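PDB 6IUY: glycerol-3-phosphate dehydrogenase [NAD(+)] from Dunaliella salina, which probably interconverts dihydroxyacetone phosphate and sn-glycerol 3-phosphate with NAD(H) and, through its joined phosphatase-like and dehydrogenase domains, enables direct conversion of dihydroxyacetone phosphate to glycerol. Local coordinates for residues H353-G358 and G559-G564. Sequence-based numbering, arbitrary orientation.
Sequences HQFMHG and GQKLQG. With NAD (nicotinamide-adenine-dinucleotide), chain C.
With CG anti to its carbonyl carbon (chi1 -59°) and the chain bent at chi2 (-78°), Gln563 brings its amide to His353 and Gln354, whose CG atoms sit between backbone N and carbonyl carbon. Its OE1 accepts from His353 N, in the carbonyl plane on a lone pair, at 2.9 Å, and from His353 ND1 at 2.8 Å, the latter donor standing above that plane while OE1 meets the imidazole at its edge. The NAD ribose hydroxyl O3D is a third donor to OE1, at 3.0 Å. At the other end of the amide, Gln563 NE2 reaches a lone pair of Gln354 OE1 at 3.0 Å, the two amides nearly coplanar, and also bonds to Leu562 O. His353 NE2 is hydrogen-bonded to Glu570 OE2, which probably helps hold the ring in this orientation. If Gln563 were shortened to an alanine, His353 N, His353 ND1 and the ribose hydroxyl would probably lose their shared acceptor, and the Gln354 amide would be freer to turn. The Phe355 ring lies between the adenine on one face and Gln354 CG on the other, with Lys561 CE at its edge, 4.2 Å from CE2. Lys561 N meets phosphate oxygen O2A of NAD almost straight on, at 2.9 Å. Together the Rossmann-type NAD-binding domain and the loop preceding helix 564-577 of the C-terminal domain close over NAD, forming the interdomain cofactor cleft of glycerol-3-phosphate dehydrogenases.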
# COMPACT_ATOMS: atom_id res chain seq x y z
N HIS A 353 -13.02 20.47 9.77
CA HIS A 353 -13.88 20.37 8.59
C HIS A 353 -15.35 20.74 8.81
O HIS A 353 -16.05 21.02 7.84
CB HIS A 353 -13.80 18.97 8.01
CG HIS A 353 -14.60 17.96 8.75
ND1 HIS A 353 -14.10 17.26 9.83
CD2 HIS A 353 -15.86 17.49 8.56
CE1 HIS A 353 -15.01 16.41 10.26
NE2 HIS A 353 -16.10 16.54 9.52
N GLN A 354 -15.84 20.77 10.04
CA GLN A 354 -17.24 21.12 10.24
C GLN A 354 -17.52 22.59 9.90
O GLN A 354 -18.67 22.98 9.72
CB GLN A 354 -17.68 20.85 11.67
CG GLN A 354 -16.89 21.62 12.67
CD GLN A 354 -15.74 20.82 13.23
OE1 GLN A 354 -14.95 20.23 12.49
NE2 GLN A 354 -15.64 20.78 14.56
N PHE A 355 -16.46 23.39 9.80
CA PHE A 355 -16.59 24.83 9.57
C PHE A 355 -16.46 25.18 8.10
O PHE A 355 -16.74 26.32 7.70
CB PHE A 355 -15.53 25.59 10.38
CG PHE A 355 -15.64 25.38 11.85
CD1 PHE A 355 -16.86 25.54 12.49
CD2 PHE A 355 -14.55 24.96 12.58
CE1 PHE A 355 -16.98 25.31 13.84
CE2 PHE A 355 -14.66 24.72 13.94
CZ PHE A 355 -15.88 24.90 14.57
N MET A 356 -16.05 24.20 7.30
CA MET A 356 -15.57 24.50 5.95
C MET A 356 -16.69 24.91 5.03
O MET A 356 -16.49 25.79 4.18
CB MET A 356 -14.84 23.31 5.35
CG MET A 356 -13.35 23.38 5.63
SD MET A 356 -12.59 24.78 4.80
CE MET A 356 -11.09 24.86 5.71
N HIS A 357 -17.85 24.29 5.19
CA HIS A 357 -18.98 24.61 4.33
C HIS A 357 -19.38 26.08 4.50
O HIS A 357 -19.55 26.81 3.52
CB HIS A 357 -20.16 23.69 4.63
CG HIS A 357 -21.33 23.88 3.72
ND1 HIS A 357 -21.25 23.66 2.36
CD2 HIS A 357 -22.60 24.27 3.97
CE1 HIS A 357 -22.44 23.90 1.81
NE2 HIS A 357 -23.26 24.27 2.76
N GLY A 358 -19.50 26.52 5.75
CA GLY A 358 -19.85 27.90 6.05
C GLY A 358 -18.81 28.88 5.55
O GLY A 358 -19.14 29.95 5.03
N GLY A 559 -9.18 23.29 23.01
CA GLY A 559 -9.64 24.11 21.89
C GLY A 559 -9.57 23.42 20.54
O GLY A 559 -10.34 23.76 19.65
N GLN A 560 -8.66 22.45 20.38
CA GLN A 560 -8.51 21.75 19.09
C GLN A 560 -9.71 20.85 18.86
O GLN A 560 -10.46 20.54 19.79
CB GLN A 560 -7.20 20.96 19.03
CG GLN A 560 -5.95 21.82 19.27
CD GLN A 560 -4.67 21.01 19.27
OE1 GLN A 560 -4.58 19.94 18.64
NE2 GLN A 560 -3.67 21.51 19.98
N LYS A 561 -9.89 20.44 17.60
CA LYS A 561 -11.12 19.77 17.18
C LYS A 561 -10.91 18.29 16.82
O LYS A 561 -10.05 17.92 16.01
CB LYS A 561 -11.73 20.52 15.97
CG LYS A 561 -12.09 21.99 16.28
CD LYS A 561 -13.13 22.06 17.40
CE LYS A 561 -13.46 23.50 17.81
NZ LYS A 561 -14.47 23.52 18.94
N LEU A 562 -11.73 17.46 17.45
CA LEU A 562 -11.79 16.03 17.20
C LEU A 562 -12.47 15.80 15.85
O LEU A 562 -13.55 16.34 15.60
CB LEU A 562 -12.57 15.34 18.33
CG LEU A 562 -12.60 13.81 18.38
CD1 LEU A 562 -11.21 13.26 18.70
CD2 LEU A 562 -13.64 13.35 19.39
N GLN A 563 -11.86 15.00 14.97
CA GLN A 563 -12.43 14.88 13.63
C GLN A 563 -12.99 13.48 13.30
O GLN A 563 -13.85 13.36 12.43
CB GLN A 563 -11.39 15.27 12.59
CG GLN A 563 -10.87 16.68 12.74
CD GLN A 563 -11.84 17.74 12.18
OE1 GLN A 563 -11.70 18.17 11.03
NE2 GLN A 563 -12.80 18.16 13.00
N GLY A 564 -12.52 12.45 14.01
CA GLY A 564 -12.93 11.07 13.70
C GLY A 564 -14.38 10.65 13.96
O GLY A 564 -14.97 9.84 13.23
PA NAD C . -7.43 22.48 15.46
O1A NAD C . -6.21 22.91 16.15
O2A NAD C . -7.81 21.03 15.70
O5B NAD C . -8.71 23.38 15.93
C5B NAD C . -8.51 24.69 16.46
C4B NAD C . -9.13 25.74 15.51
O4B NAD C . -10.43 25.62 15.51
C3B NAD C . -8.88 27.15 16.06
O3B NAD C . -7.91 27.81 15.39
C2B NAD C . -10.23 27.88 15.89
O2B NAD C . -9.97 29.22 15.29
C1B NAD C . -10.90 27.10 15.11
N9A NAD C . -12.27 27.28 15.34
C8A NAD C . -12.97 27.09 16.49
N7A NAD C . -14.26 27.39 16.23
C5A NAD C . -14.36 27.79 14.94
C6A NAD C . -15.43 28.22 14.17
N6A NAD C . -16.78 28.36 14.60
N1A NAD C . -15.25 28.54 12.88
C2A NAD C . -14.00 28.45 12.34
N3A NAD C . -12.95 28.04 13.09
C4A NAD C . -13.14 27.71 14.39
O3 NAD C . -7.21 22.72 13.88
PN NAD C . -6.06 22.10 12.96
O1N NAD C . -5.03 21.35 13.79
O2N NAD C . -5.37 23.18 12.16
O5D NAD C . -6.75 21.03 12.02
C5D NAD C . -7.63 21.42 10.99
C4D NAD C . -7.60 20.32 9.92
O4D NAD C . -6.37 19.86 9.77
C3D NAD C . -8.43 19.15 10.42
O3D NAD C . -9.24 18.74 9.42
C2D NAD C . -7.40 18.04 10.77
O2D NAD C . -8.09 16.73 10.63
C1D NAD C . -6.43 18.24 9.91
N1N NAD C . -5.13 17.78 10.33
C2N NAD C . -4.64 17.98 11.61
C3N NAD C . -3.38 17.52 11.96
C7N NAD C . -2.89 17.73 13.41
O7N NAD C . -1.93 17.11 13.83
N7N NAD C . -3.58 18.69 14.24
C4N NAD C . -2.58 16.87 11.04
C5N NAD C . -3.04 16.70 9.75
C6N NAD C . -4.31 17.17 9.41
O HOH W 1 -15.20 18.54 16.55